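Local coordinates for chitin oligosaccharide binding protein NagB2 (Paenibacillus sp. FPU-7, PDB 7EHU) that binds the chitin oligosaccharides N,N'-diacetylchitobiose and N,N',N''-triacetylchitotriose, probably as the extracellular solute-binding component of a sugar-uptake system, at residues W277-I282 against R351-P356; K126-R131 against G312-G317; Y296-N301 against Q378-A383. One frame throughout, in Å; residues are numbered along the deposited sequence. Where two conformers were deposited one is given.

Contact 1 (W277-I282 against R351-P356). With NAG (2-acetamido-2-deoxy-beta-D-glucopyranose), chain B; NAG (2-acetamido-2-deoxy-beta-D-glucopyranose), chain C; NAG (2-acetamido-2-deoxy-beta-D-glucopyranose), chain D.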
loop_
_atom_site.group_PDB
_atom_site.type_symbol
_atom_site.label_atom_id
_atom_site.label_comp_id
_atom_site.label_asym_id
_atom_site.label_seq_id
_atom_site.Cartn_x
_atom_site.Cartn_y
_atom_site.Cartn_z
ATOM N N TRP A 277 -4.607 2.549 4.883
ATOM C CA TRP A 277 -4.665 3.960 4.489
ATOM C C TRP A 277 -6.023 4.355 3.918
ATOM O O TRP A 277 -6.256 5.547 3.699
ATOM C CB TRP A 277 -3.542 4.245 3.452
ATOM C CG TRP A 277 -3.758 3.429 2.198
ATOM C CD1 TRP A 277 -4.701 3.643 1.225
ATOM C CD2 TRP A 277 -3.075 2.225 1.816
ATOM N NE1 TRP A 277 -4.661 2.654 0.280
ATOM C CE2 TRP A 277 -3.668 1.768 0.621
ATOM C CE3 TRP A 277 -2.021 1.494 2.371
ATOM C CZ2 TRP A 277 -3.249 0.606 -0.012
ATOM C CZ3 TRP A 277 -1.601 0.346 1.737
ATOM C CH2 TRP A 277 -2.206 -0.084 0.551
ATOM N N ALA A 278 -6.927 3.390 3.729
ATOM C CA ALA A 278 -8.276 3.673 3.243
ATOM C C ALA A 278 -9.243 4.023 4.365
ATOM O O ALA A 278 -10.369 4.440 4.086
ATOM C CB ALA A 278 -8.829 2.443 2.505
ATOM N N THR A 279 -8.845 3.842 5.634
ATOM C CA THR A 279 -9.796 3.971 6.739
ATOM C C THR A 279 -10.510 5.313 6.738
ATOM O O THR A 279 -11.720 5.375 6.989
ATOM C CB THR A 279 -9.093 3.732 8.073
ATOM O OG1 THR A 279 -8.693 2.369 8.122
ATOM C CG2 THR A 279 -10.003 4.033 9.266
ATOM N N SER A 280 -9.775 6.406 6.502
ATOM C CA SER A 280 -10.408 7.718 6.595
ATOM C C SER A 280 -11.573 7.839 5.615
ATOM O O SER A 280 -12.589 8.469 5.924
ATOM C CB SER A 280 -9.414 8.849 6.334
ATOM O OG SER A 280 -8.808 8.695 5.063
ATOM N N ALA A 281 -11.440 7.270 4.409
ATOM C CA ALA A 281 -12.529 7.359 3.446
ATOM C C ALA A 281 -13.733 6.564 3.916
ATOM O O ALA A 281 -14.876 6.959 3.676
ATOM C CB ALA A 281 -12.059 6.868 2.081
ATOM N N ILE A 282 -13.486 5.436 4.591
ATOM C CA ILE A 282 -14.543 4.555 5.087
ATOM C C ILE A 282 -15.235 5.128 6.312
ATOM O O ILE A 282 -16.386 4.773 6.581
ATOM C CB ILE A 282 -13.929 3.155 5.273
ATOM C CG1 ILE A 282 -13.598 2.586 3.885
ATOM C CG2 ILE A 282 -14.848 2.238 6.032
ATOM C CD1 ILE A 282 -12.661 1.438 3.883
ATOM N N ARG A 351 -6.780 12.297 13.353
ATOM C CA ARG A 351 -7.764 12.797 12.394
ATOM C C ARG A 351 -8.081 11.818 11.270
ATOM O O ARG A 351 -9.248 11.608 10.930
ATOM C CB ARG A 351 -7.311 14.117 11.761
ATOM C CG ARG A 351 -8.348 14.697 10.777
ATOM C CD ARG A 351 -7.871 16.003 10.128
ATOM N NE ARG A 351 -8.099 17.167 10.986
ATOM C CZ ARG A 351 -8.545 18.353 10.572
ATOM N NH1 ARG A 351 -8.830 18.575 9.292
ATOM N NH2 ARG A 351 -8.704 19.329 11.454
ATOM N N ASP A 352 -7.064 11.257 10.645
ATOM C CA ASP A 352 -7.247 10.438 9.464
ATOM C C ASP A 352 -7.007 8.986 9.727
ATOM O O ASP A 352 -6.978 8.195 8.774
ATOM C CB ASP A 352 -6.332 10.876 8.348
ATOM C CG ASP A 352 -7.009 11.772 7.412
ATOM O OD1 ASP A 352 -8.226 12.060 7.605
ATOM O OD2 ASP A 352 -6.334 12.109 6.446
ATOM N N ASN A 353 -6.820 8.611 10.995
ATOM C CA ASN A 353 -6.632 7.220 11.312
ATOM C C ASN A 353 -5.436 6.682 10.557
ATOM O O ASN A 353 -5.416 5.509 10.188
ATOM C CB ASN A 353 -7.899 6.409 11.024
ATOM C CG ASN A 353 -8.900 6.504 12.163
ATOM O OD1 ASN A 353 -8.807 5.776 13.148
ATOM N ND2 ASN A 353 -9.810 7.438 12.063
ATOM N N ARG A 354 -4.449 7.556 10.301
ATOM C CA ARG A 354 -3.227 7.136 9.621
ATOM C C ARG A 354 -2.288 6.460 10.627
ATOM O O ARG A 354 -2.036 6.974 11.716
ATOM C CB ARG A 354 -2.573 8.321 8.886
ATOM C CG ARG A 354 -3.521 9.084 7.893
ATOM C CD ARG A 354 -2.856 9.695 6.618
ATOM N NE ARG A 354 -2.012 10.858 6.947
ATOM C CZ ARG A 354 -2.467 12.084 7.207
ATOM N NH1 ARG A 354 -3.768 12.391 7.188
ATOM N NH2 ARG A 354 -1.610 13.031 7.529
ATOM N N VAL A 355 -1.794 5.293 10.248
ATOM C CA VAL A 355 -1.046 4.372 11.102
ATOM C C VAL A 355 0.387 4.852 11.302
ATOM O O VAL A 355 1.102 4.983 10.306
ATOM C CB VAL A 355 -1.033 2.995 10.414
ATOM C CG1 VAL A 355 -0.097 2.027 11.089
ATOM C CG2 VAL A 355 -2.436 2.416 10.299
ATOM N N PRO A 356 0.866 5.096 12.534
ATOM C CA PRO A 356 2.219 5.664 12.686
ATOM C C PRO A 356 3.328 4.778 12.142
ATOM O O PRO A 356 3.267 3.544 12.189
ATOM C CB PRO A 356 2.372 5.834 14.198
ATOM C CG PRO A 356 0.964 6.010 14.675
ATOM C CD PRO A 356 0.131 5.102 13.820
HETATM C C1 NAG B . -4.225 9.170 2.546
HETATM C C2 NAG B . -4.737 8.356 1.344
HETATM C C3 NAG B . -3.836 7.158 1.075
HETATM C C4 NAG B . -2.356 7.518 1.144
HETATM C C5 NAG B . -2.054 8.399 2.347
HETATM C C6 NAG B . -0.632 8.899 2.380
HETATM C C7 NAG B . -7.188 8.286 0.971
HETATM C C8 NAG B . -8.482 7.669 1.437
HETATM N N2 NAG B . -6.087 7.891 1.620
HETATM O O1 NAG B . -4.972 10.325 2.708
HETATM O O3 NAG B . -4.195 6.611 -0.192
HETATM O O4 NAG B . -1.618 6.323 1.398
HETATM O O5 NAG B . -2.908 9.544 2.335
HETATM O O6 NAG B . -0.235 9.435 1.130
HETATM O O7 NAG B . -7.138 9.080 0.029
HETATM C C1 NAG C . -0.925 5.716 0.318
HETATM C C2 NAG C . 0.010 4.708 0.962
HETATM C C3 NAG C . 0.649 3.806 -0.091
HETATM C C4 NAG C . -0.387 3.243 -1.054
HETATM C C5 NAG C . -1.226 4.392 -1.597
HETATM C C6 NAG C . -2.340 3.968 -2.521
HETATM C C7 NAG C . 1.071 5.546 3.042
HETATM C C8 NAG C . 2.224 6.321 3.592
HETATM N N2 NAG C . 1.052 5.398 1.710
HETATM O O3 NAG C . 1.338 2.773 0.596
HETATM O O4 NAG C . 0.275 2.634 -2.158
HETATM O O5 NAG C . -1.845 5.067 -0.495
HETATM O O6 NAG C . -3.012 5.102 -3.059
HETATM O O7 NAG C . 0.212 5.061 3.773
HETATM C C1 NAG D . 0.204 1.241 -2.273
HETATM C C2 NAG D . 0.823 0.859 -3.595
HETATM C C3 NAG D . 0.956 -0.659 -3.710
HETATM C C4 NAG D . 1.708 -1.216 -2.506
HETATM C C5 NAG D . 1.050 -0.754 -1.210
HETATM C C6 NAG D . 1.802 -1.182 0.033
HETATM C C7 NAG D . 0.573 2.328 -5.540
HETATM C C8 NAG D . -0.322 2.755 -6.672
HETATM N N2 NAG D . 0.079 1.396 -4.722
HETATM O O3 NAG D . 1.638 -0.953 -4.923
HETATM O O4 NAG D . 1.713 -2.641 -2.500
HETATM O O5 NAG D . 0.964 0.680 -1.206
HETATM O O6 NAG D . 3.124 -0.663 0.055
HETATM O O7 NAG D . 1.701 2.797 -5.383
HETATM O O HOH W 1 -6.796 6.472 6.558
HETATM O O HOH W 2 -6.968 2.622 10.331
HETATM O O HOH W 3 -6.328 9.706 5.093
#
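The methyl of Thr-279 and the CB of Asn-353 make the tight part of this contact, CG2 to CB at 3.6 Å, with the two side chains set nearly perpendicular. Thr-279 suits the place because it splits its duties: CG2, anti to the backbone N (OG1 at chi1 -67°), packs on Asn-353, while OG1 turns to Tyr-152 and Ser-276 and meets a water that also donates to Asn-353 O. Asn-353 leaves helix 342-352 with positive phi, a conformation asparagine tolerates well, and its OD1 is taken by Thr-371. Next door, Ser-280 CB rests 3.5 Å from Asp-352 O.

Even the packed side is thus not dry, but the sugar side is more heavily hydrated. One water accepts from Ser-280 N and lies 2.8 Å from Asp-352 O. Another joins Ser-280 OG, at 2.7 Å, to O1 of the chain B NAG, with a weaker bond to Asp-352 OD2. In one of the two Arg-354 conformers, NH1 forms a salt bridge with Asp-352 OD2 at 2.7 Å, its hydrogen bond weak and bent to 123°, while Asp-352 OD1 is held by Asn-45. Trp-277 O receives N2 of the chain B NAG at 3.1 Å in a nearly straight bond (170°), and C4 of the chain C NAG sits 3.8 Å above the centre of the Trp-277 ring.

No direct hydrogen bond joins the two segments. The chemistry implies a divided task: a carbonyl reads the acetamide N-H directly and an indole covers a sugar face, while Ser-280 and, weakly, Asp-352 reach O1 through water.

Contact 2 (K126-R131 against G312-G317). With NAG (2-acetamido-2-deoxy-beta-D-glucopyranose), chain C; NAG (2-acetamido-2-deoxy-beta-D-glucopyranose), chain D.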
loop_
_atom_site.group_PDB
_atom_site.type_symbol
_atom_site.label_atom_id
_atom_site.label_comp_id
_atom_site.label_asym_id
_atom_site.label_seq_id
_atom_site.Cartn_x
_atom_site.Cartn_y
_atom_site.Cartn_z
ATOM N N LYS A 126 13.790 5.627 16.029
ATOM C CA LYS A 126 12.417 6.056 16.258
ATOM C C LYS A 126 11.392 5.341 15.395
ATOM O O LYS A 126 10.195 5.444 15.664
ATOM C CB LYS A 126 12.322 7.569 16.043
ATOM C CG LYS A 126 12.704 8.416 17.232
ATOM C CD LYS A 126 13.962 8.012 17.953
ATOM C CE LYS A 126 14.120 8.841 19.235
ATOM N NZ LYS A 126 15.462 8.642 19.749
ATOM N N PHE A 127 11.807 4.634 14.365
ATOM C CA PHE A 127 10.886 3.993 13.438
ATOM C C PHE A 127 10.681 2.532 13.809
ATOM O O PHE A 127 11.609 1.840 14.195
ATOM C CB PHE A 127 11.412 4.132 12.001
ATOM C CG PHE A 127 11.436 5.566 11.525
ATOM C CD1 PHE A 127 12.500 6.397 11.822
ATOM C CD2 PHE A 127 10.366 6.111 10.833
ATOM C CE1 PHE A 127 12.511 7.700 11.420
ATOM C CE2 PHE A 127 10.373 7.422 10.440
ATOM C CZ PHE A 127 11.447 8.214 10.718
ATOM N N PHE A 128 9.456 2.044 13.653
ATOM C CA PHE A 128 9.225 0.623 13.892
ATOM C C PHE A 128 10.163 -0.233 13.042
ATOM O O PHE A 128 10.755 -1.200 13.534
ATOM C CB PHE A 128 7.767 0.255 13.604
ATOM C CG PHE A 128 6.788 0.774 14.615
ATOM C CD1 PHE A 128 6.683 0.209 15.869
ATOM C CD2 PHE A 128 5.978 1.846 14.311
ATOM C CE1 PHE A 128 5.766 0.708 16.788
ATOM C CE2 PHE A 128 5.075 2.334 15.230
ATOM C CZ PHE A 128 4.976 1.772 16.458
ATOM N N GLU A 129 10.255 0.056 11.746
ATOM C CA GLU A 129 11.033 -0.772 10.828
ATOM C C GLU A 129 11.515 0.046 9.645
ATOM O O GLU A 129 10.690 0.533 8.864
ATOM C CB GLU A 129 10.199 -1.932 10.295
ATOM C CG GLU A 129 9.832 -2.995 11.293
ATOM C CD GLU A 129 9.077 -4.178 10.689
ATOM O OE1 GLU A 129 8.950 -4.281 9.439
ATOM O OE2 GLU A 129 8.688 -5.072 11.477
ATOM N N LEU A 130 12.831 0.140 9.472
ATOM C CA LEU A 130 13.413 0.778 8.301
ATOM C C LEU A 130 13.935 -0.233 7.280
ATOM O O LEU A 130 14.515 0.170 6.261
ATOM C CB LEU A 130 14.528 1.736 8.709
ATOM C CG LEU A 130 14.109 2.940 9.549
ATOM C CD1 LEU A 130 15.323 3.765 9.964
ATOM C CD2 LEU A 130 13.115 3.786 8.808
ATOM N N ARG A 131 13.709 -1.531 7.501
ATOM C CA ARG A 131 14.345 -2.543 6.676
ATOM C C ARG A 131 14.078 -2.318 5.175
ATOM O O ARG A 131 14.985 -2.494 4.358
ATOM C CB ARG A 131 13.823 -3.923 7.090
ATOM C CG ARG A 131 14.579 -4.987 6.384
ATOM C CD ARG A 131 14.257 -6.377 6.675
ATOM N NE ARG A 131 15.134 -7.256 5.921
ATOM C CZ ARG A 131 15.124 -7.381 4.597
ATOM N NH1 ARG A 131 14.686 -6.378 3.858
ATOM N NH2 ARG A 131 15.860 -8.308 4.016
ATOM N N GLY A 312 1.519 -6.677 5.427
ATOM C CA GLY A 312 1.747 -5.386 6.051
ATOM C C GLY A 312 3.220 -5.099 6.195
ATOM O O GLY A 312 4.077 -5.951 5.935
ATOM N N GLY A 313 3.498 -3.880 6.632
ATOM C CA GLY A 313 4.867 -3.419 6.794
ATOM C C GLY A 313 4.914 -1.904 6.818
ATOM O O GLY A 313 3.898 -1.243 6.998
ATOM N N TRP A 314 6.118 -1.381 6.612
ATOM C CA TRP A 314 6.373 0.059 6.535
ATOM C C TRP A 314 7.088 0.277 5.208
ATOM O O TRP A 314 8.286 0.049 5.087
ATOM C CB TRP A 314 7.171 0.552 7.729
ATOM C CG TRP A 314 6.337 0.579 8.987
ATOM C CD1 TRP A 314 5.624 1.644 9.477
ATOM C CD2 TRP A 314 6.110 -0.501 9.897
ATOM N NE1 TRP A 314 4.977 1.290 10.620
ATOM C CE2 TRP A 314 5.266 -0.011 10.916
ATOM C CE3 TRP A 314 6.545 -1.826 9.964
ATOM C CZ2 TRP A 314 4.834 -0.800 11.983
ATOM C CZ3 TRP A 314 6.123 -2.609 11.040
ATOM C CH2 TRP A 314 5.275 -2.091 12.025
ATOM N N SER A 315 6.327 0.645 4.200
ATOM C CA SER A 315 6.772 0.576 2.820
ATOM C C SER A 315 6.829 1.906 2.090
ATOM O O SER A 315 7.427 1.957 1.018
ATOM C CB SER A 315 5.792 -0.297 2.026
ATOM O OG SER A 315 4.491 0.280 2.122
ATOM N N ASN A 316 6.154 2.950 2.562
ATOM C CA ASN A 316 5.975 4.151 1.758
ATOM C C ASN A 316 6.241 5.389 2.588
ATOM O O ASN A 316 5.756 5.515 3.719
ATOM C CB ASN A 316 4.560 4.182 1.168
ATOM C CG ASN A 316 4.349 5.323 0.176
ATOM O OD1 ASN A 316 3.445 6.147 0.339
ATOM N ND2 ASN A 316 5.202 5.392 -0.851
ATOM N N GLY A 317 7.029 6.292 2.035
ATOM C CA GLY A 317 7.334 7.540 2.700
ATOM C C GLY A 317 8.160 8.418 1.802
ATOM O O GLY A 317 8.016 8.320 0.589
HETATM C C1 NAG C . -0.925 5.716 0.318
HETATM C C2 NAG C . 0.010 4.708 0.962
HETATM C C3 NAG C . 0.649 3.806 -0.091
HETATM C C4 NAG C . -0.387 3.243 -1.054
HETATM C C5 NAG C . -1.226 4.392 -1.597
HETATM C C6 NAG C . -2.340 3.968 -2.521
HETATM C C7 NAG C . 1.071 5.546 3.042
HETATM C C8 NAG C . 2.224 6.321 3.592
HETATM N N2 NAG C . 1.052 5.398 1.710
HETATM O O3 NAG C . 1.338 2.773 0.596
HETATM O O4 NAG C . 0.275 2.634 -2.158
HETATM O O5 NAG C . -1.845 5.067 -0.495
HETATM O O6 NAG C . -3.012 5.102 -3.059
HETATM O O7 NAG C . 0.212 5.061 3.773
HETATM C C1 NAG D . 0.204 1.241 -2.273
HETATM C C2 NAG D . 0.823 0.859 -3.595
HETATM C C3 NAG D . 0.956 -0.659 -3.710
HETATM C C4 NAG D . 1.708 -1.216 -2.506
HETATM C C5 NAG D . 1.050 -0.754 -1.210
HETATM C C6 NAG D . 1.802 -1.182 0.033
HETATM C C7 NAG D . 0.573 2.328 -5.540
HETATM C C8 NAG D . -0.322 2.755 -6.672
HETATM N N2 NAG D . 0.079 1.396 -4.722
HETATM O O3 NAG D . 1.638 -0.953 -4.923
HETATM O O4 NAG D . 1.713 -2.641 -2.500
HETATM O O5 NAG D . 0.964 0.680 -1.206
HETATM O O6 NAG D . 3.124 -0.663 0.055
HETATM O O7 NAG D . 1.701 2.797 -5.383
HETATM O O HOH W 4 8.603 -2.985 7.030
HETATM O O HOH W 5 10.532 -0.885 6.394
#
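Phe-128 and Glu-129 both close on the indole of Trp-314. The CB of Phe-128 makes a CH-pi contact over the indole face, 3.7 Å from the centroid of the six-membered ring and 19° off its normal. The two aromatic rings are tilted by only 23° but displaced past one another, with little face shared. Glu-129 brings CD within 3.4 Å of Trp-314 CZ3, its carboxylate plane standing 59° from that of the indole; its extended chain beyond CG carries the carboxylate there. A broad indole suits this place because it can meet two neighbouring side chains at once.

Two waters complete the join. One, at the edge of the ring and in its plane, donates to Glu-129 OE1 and accepts from Trp-314 N; the other donates to both Glu-129 O and Trp-314 O. Trp-314 NE1 is held by Pro-356 O.

On the next residues of the strand, Ser-315 points away from the loop and its OG shares a 2.7 Å hydrogen bond with O6 of the chain D NAG, while Asn-316 OD1 accepts N2 of the chain C NAG at 2.9 Å. Asn-95 steadies Asn-316 ND2. Strand 309-320 runs antiparallel to strands 93-97 and 138-154, while the loop between helix 115-121 and strand 134-135 lies across Trp-314.

Contact 3 (Y296-N301 against Q378-A383)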
loop_
_atom_site.group_PDB
_atom_site.type_symbol
_atom_site.label_atom_id
_atom_site.label_comp_id
_atom_site.label_asym_id
_atom_site.label_seq_id
_atom_site.Cartn_x
_atom_site.Cartn_y
_atom_site.Cartn_z
ATOM N N TYR A 296 -13.810 -5.507 10.226
ATOM C CA TYR A 296 -12.592 -5.841 9.507
ATOM C C TYR A 296 -12.195 -7.266 9.831
ATOM O O TYR A 296 -12.360 -7.706 10.970
ATOM C CB TYR A 296 -11.477 -4.908 9.949
ATOM C CG TYR A 296 -10.188 -4.992 9.182
ATOM C CD1 TYR A 296 -9.990 -4.239 8.034
ATOM C CD2 TYR A 296 -9.133 -5.784 9.634
ATOM C CE1 TYR A 296 -8.793 -4.263 7.367
ATOM C CE2 TYR A 296 -7.929 -5.814 8.974
ATOM C CZ TYR A 296 -7.766 -5.054 7.834
ATOM O OH TYR A 296 -6.539 -5.058 7.211
ATOM N N PHE A 297 -11.632 -7.964 8.844
ATOM C CA PHE A 297 -11.006 -9.254 9.095
ATOM C C PHE A 297 -9.810 -9.438 8.172
ATOM O O PHE A 297 -9.825 -9.006 7.013
ATOM C CB PHE A 297 -11.981 -10.447 9.006
ATOM C CG PHE A 297 -12.747 -10.573 7.715
ATOM C CD1 PHE A 297 -13.954 -9.916 7.536
ATOM C CD2 PHE A 297 -12.280 -11.415 6.692
ATOM C CE1 PHE A 297 -14.688 -10.069 6.359
ATOM C CE2 PHE A 297 -13.007 -11.564 5.505
ATOM C CZ PHE A 297 -14.218 -10.888 5.348
ATOM N N ARG A 298 -8.778 -10.083 8.704
ATOM C CA ARG A 298 -7.640 -10.415 7.880
ATOM C C ARG A 298 -8.013 -11.542 6.920
ATOM O O ARG A 298 -9.017 -12.236 7.074
ATOM C CB ARG A 298 -6.431 -10.762 8.736
ATOM C CG ARG A 298 -6.420 -12.117 9.347
ATOM C CD ARG A 298 -4.993 -12.471 9.850
ATOM N NE ARG A 298 -5.045 -13.622 10.730
ATOM C CZ ARG A 298 -5.229 -13.575 12.046
ATOM N NH1 ARG A 298 -5.344 -12.423 12.689
ATOM N NH2 ARG A 298 -5.279 -14.704 12.721
ATOM N N PHE A 299 -7.220 -11.666 5.876
ATOM C CA PHE A 299 -7.475 -12.668 4.857
ATOM C C PHE A 299 -7.676 -14.033 5.524
ATOM O O PHE A 299 -6.887 -14.410 6.393
ATOM C CB PHE A 299 -6.310 -12.715 3.857
ATOM C CG PHE A 299 -6.653 -13.507 2.630
ATOM C CD1 PHE A 299 -6.474 -14.887 2.601
ATOM C CD2 PHE A 299 -7.222 -12.892 1.526
ATOM C CE1 PHE A 299 -6.849 -15.625 1.502
ATOM C CE2 PHE A 299 -7.602 -13.638 0.436
ATOM C CZ PHE A 299 -7.409 -15.001 0.428
ATOM N N PRO A 300 -8.712 -14.785 5.157
ATOM C CA PRO A 300 -9.016 -16.037 5.868
ATOM C C PRO A 300 -8.043 -17.170 5.551
ATOM O O PRO A 300 -7.367 -17.190 4.526
ATOM C CB PRO A 300 -10.416 -16.393 5.361
ATOM C CG PRO A 300 -10.476 -15.766 3.981
ATOM C CD PRO A 300 -9.715 -14.473 4.121
ATOM N N ASN A 301 -8.015 -18.154 6.440
ATOM C CA ASN A 301 -7.071 -19.268 6.340
ATOM C C ASN A 301 -7.520 -20.302 5.308
ATOM O O ASN A 301 -8.627 -20.857 5.395
ATOM C CB ASN A 301 -6.884 -19.917 7.712
ATOM C CG ASN A 301 -6.156 -19.024 8.706
ATOM O OD1 ASN A 301 -5.423 -18.112 8.319
ATOM N ND2 ASN A 301 -6.396 -19.245 9.982
ATOM N N GLN A 378 -4.214 -7.470 13.117
ATOM C CA GLN A 378 -2.758 -7.479 12.952
ATOM C C GLN A 378 -2.070 -8.132 14.151
ATOM O O GLN A 378 -1.143 -8.942 13.982
ATOM C CB GLN A 378 -2.265 -6.037 12.769
ATOM C CG GLN A 378 -0.792 -5.861 12.356
ATOM C CD GLN A 378 0.138 -5.450 13.482
ATOM O OE1 GLN A 378 -0.291 -5.168 14.601
ATOM N NE2 GLN A 378 1.434 -5.405 13.178
ATOM N N ALA A 379 -2.532 -7.807 15.365
ATOM C CA ALA A 379 -1.900 -8.295 16.586
ATOM C C ALA A 379 -2.041 -9.802 16.728
ATOM O O ALA A 379 -1.120 -10.468 17.222
ATOM C CB ALA A 379 -2.525 -7.595 17.791
ATOM N N SER A 380 -3.187 -10.360 16.342
ATOM C CA SER A 380 -3.393 -11.795 16.491
ATOM C C SER A 380 -2.805 -12.604 15.339
ATOM O O SER A 380 -2.854 -13.834 15.396
ATOM C CB SER A 380 -4.888 -12.112 16.583
ATOM O OG SER A 380 -5.581 -11.398 15.583
ATOM N N ALA A 381 -2.287 -11.957 14.294
ATOM C CA ALA A 381 -1.630 -12.673 13.210
ATOM C C ALA A 381 -0.312 -13.266 13.689
ATOM O O ALA A 381 0.353 -12.726 14.576
ATOM C CB ALA A 381 -1.335 -11.717 12.056
ATOM N N LYS A 382 0.058 -14.402 13.096
ATOM C CA LYS A 382 1.342 -15.030 13.404
ATOM C C LYS A 382 2.496 -14.114 13.018
ATOM O O LYS A 382 3.479 -13.986 13.760
ATOM C CB LYS A 382 1.424 -16.355 12.636
ATOM C CG LYS A 382 2.780 -17.057 12.622
ATOM C CD LYS A 382 2.720 -18.323 11.754
ATOM C CE LYS A 382 3.852 -19.299 12.067
ATOM N NZ LYS A 382 3.464 -20.715 11.747
ATOM N N ALA A 383 2.387 -13.460 11.869
ATOM C CA ALA A 383 3.432 -12.602 11.327
ATOM C C ALA A 383 2.846 -11.813 10.168
ATOM O O ALA A 383 1.755 -12.112 9.674
ATOM C CB ALA A 383 4.625 -13.426 10.836
#
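The guanidinium of Arg-298 meets the CA of Ala-381 over one face, 3.7 Å above its plane and nearer the border of the group than its middle, while Ser-380 OG lies at its edge. In this solute-binding protein, of the periplasmic-binding-protein fold, the contact joins the chain around strand 294-297 to the C-terminal part of helix 369-379 and the residues beyond.

Arginine suits the crossing because it combines length with several N-H groups. A chi1 of 78° tucks CG over the backbone, and from there the chain runs extended to NE, delivering the planar head to residues 380 and 381. NH1 also bonds Ala-377 O, in the last turns of the helix, and NH2 bonds Asn-308 OD1; bonds from both NH1 and NH2 probably hold the head in its rotation. A positive charge beside the carbonyl end of a helix would probably be stabilised by the helix dipole. Serine is well chosen for its position, since its hydroxyl can give and take: OG pairs with Glu-376 O one turn back and accepts from the arginine. The small Ala-381 lets the guanidinium lie close to the backbone. The N of Ala-381, 3.5 Å from Arg-298 NH1, is another donor and makes no bond there; it is spent on Gln-378 O at 3.2 Å.

Behind the arginine, Phe-297 and Phe-299 pack on Phe-151 of strand 138-154, so a buried aromatic base backs a polar, more exposed tip. The direct bond across the segments runs from Arg-298 NH1 to Ser-380 OG, 3.1 Å long with an angle of 152° at the hydrogen and only 3° out of the guanidinium plane.

The three contacts lie 17 to 19 Å apart, centre to centre, and their segments interleave along the chain: 126-131, 277-282, 296-301, 312-317, 351-356, 378-383. Contacts 1 and 2 touch, with Pro-356 O of the one packing on Phe-128 CE2 of the other, and both reach the chain C and chain D sugars from different elements. Contact 3 touches neither, yet its strand 294-297 shares a sheet with strand 309-320 of contact 2, and helices 342-352 and 369-379 tie it in sequence to contact 1. Two contacts therefore border the glycan pocket, while the third joins the sheet to a helix end on the surface.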